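Local coordinates for glucose-6-phosphate 1-dehydrogenase (PDB 7E6I), which oxidises glucose 6-phosphate to 6-phosphogluconolactone with NADP+ as acceptor, the first step of the oxidative pentose phosphate pathway, at residues A[434-437]-A[438-441]. Numbering follows the deposited sequence.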
# COMPACT_ATOMS: atom_id res chain seq x y z
N ASP A 434 -15.17 1.17 7.08
CA ASP A 434 -14.92 1.16 8.52
C ASP A 434 -13.43 1.04 8.83
O ASP A 434 -12.94 1.64 9.80
CB ASP A 434 -15.71 0.04 9.22
CG ASP A 434 -15.50 -1.35 8.60
OD1 ASP A 434 -14.89 -1.48 7.52
OD2 ASP A 434 -15.99 -2.34 9.21
N GLU A 435 -12.70 0.30 7.99
CA GLU A 435 -11.25 0.24 8.09
C GLU A 435 -10.64 1.64 7.99
O GLU A 435 -9.76 2.01 8.79
CB GLU A 435 -10.74 -0.66 6.96
CG GLU A 435 -9.30 -1.05 7.02
CD GLU A 435 -8.92 -1.97 5.85
OE1 GLU A 435 -9.80 -2.30 5.01
OE2 GLU A 435 -7.74 -2.37 5.76
N LEU A 436 -11.08 2.42 7.01
CA LEU A 436 -10.64 3.80 6.88
C LEU A 436 -10.99 4.60 8.13
O LEU A 436 -10.15 5.32 8.69
CB LEU A 436 -11.29 4.41 5.64
CG LEU A 436 -10.60 5.45 4.79
CD1 LEU A 436 -9.09 5.30 4.85
CD2 LEU A 436 -11.11 5.29 3.37
N ASP A 437 -12.24 4.48 8.57
CA ASP A 437 -12.69 5.29 9.69
C ASP A 437 -11.86 5.02 10.94
O ASP A 437 -11.39 5.95 11.60
CB ASP A 437 -14.17 5.04 9.95
CG ASP A 437 -14.69 5.87 11.09
OD1 ASP A 437 -14.65 7.11 11.01
OD2 ASP A 437 -15.15 5.27 12.09
N VAL A 438 -11.64 3.74 11.26
CA VAL A 438 -10.90 3.40 12.47
C VAL A 438 -9.44 3.81 12.35
O VAL A 438 -8.82 4.26 13.33
CB VAL A 438 -11.04 1.91 12.79
CG1 VAL A 438 -10.26 1.57 14.05
CG2 VAL A 438 -12.49 1.55 12.95
N SER A 439 -8.86 3.67 11.16
CA SER A 439 -7.45 4.04 11.03
C SER A 439 -7.27 5.55 11.22
O SER A 439 -6.28 5.98 11.81
CB SER A 439 -6.91 3.57 9.69
OG SER A 439 -7.22 4.50 8.65
N TRP A 440 -8.24 6.35 10.78
CA TRP A 440 -8.15 7.79 11.01
C TRP A 440 -8.47 8.16 12.46
O TRP A 440 -7.85 9.09 13.00
CB TRP A 440 -9.07 8.55 10.04
CG TRP A 440 -8.42 8.77 8.68
CD1 TRP A 440 -8.88 8.34 7.47
CD2 TRP A 440 -7.18 9.44 8.42
NE1 TRP A 440 -8.01 8.70 6.47
CE2 TRP A 440 -6.96 9.38 7.03
CE3 TRP A 440 -6.24 10.10 9.23
CZ2 TRP A 440 -5.83 9.94 6.43
CZ3 TRP A 440 -5.12 10.65 8.64
CH2 TRP A 440 -4.93 10.57 7.24
N LYS A 441 -9.38 7.44 13.13
CA LYS A 441 -9.61 7.69 14.55
C LYS A 441 -8.35 7.45 15.37
O LYS A 441 -8.13 8.12 16.39
CB LYS A 441 -10.75 6.82 15.08
CG LYS A 441 -12.15 7.36 14.82
CD LYS A 441 -13.21 6.26 14.89
CE LYS A 441 -14.60 6.88 15.09
NZ LYS A 441 -15.63 6.55 14.05
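Asp434 to Val438, Glu435 to Ser439, Leu436 to Trp440 and Asp437 to Lys441 are joined by four successive i to i+4 backbone hydrogen bonds, making residues 434-437 and 438-441 consecutive turns near the N-terminal end of helix 433-451. The bond from Val438 N to Asp434 O is 2.9 Å long. Leu436 O takes two donors: Trp440 N at 3.0 Å, nearly in line with the C=O bond, and Ser439 OG, also at 3.0 Å, which reaches it at a C=O...OG angle of 119°. With OG between its own backbone N and carbonyl carbon (chi1 83°), the serine hydroxyl folds back onto the preceding turn.

Leu436 and Trp440 run side by side on one flank, Leu436 CD1 lying 4.0 Å from Trp440 CD1, and the indole continues onto Leu159 and Ala162 of helix 159-169. Next to them Asp437 and Lys441 form an i to i+4 salt bridge through OD2 and NZ; their modelled separation is too short to be taken literally. Glu435 leaves the helix away from 438-441: its OE2 makes a salt bridge to Lys270 and a hydrogen bond with Gln248, while OE1 accepts from Arg432 N. Val438 packs on Leu274 of helix 263-276.

The Asp437-Lys441 charges would favour each other, though the pair's exact geometry is doubtful. More firmly, Leu436 O satisfies both the Trp440 N-H and the Ser439 hydroxyl within one turn, and Trp440 joins this helix to helix 159-169, its side chain about 12 Å from the bound glucose 6-phosphate.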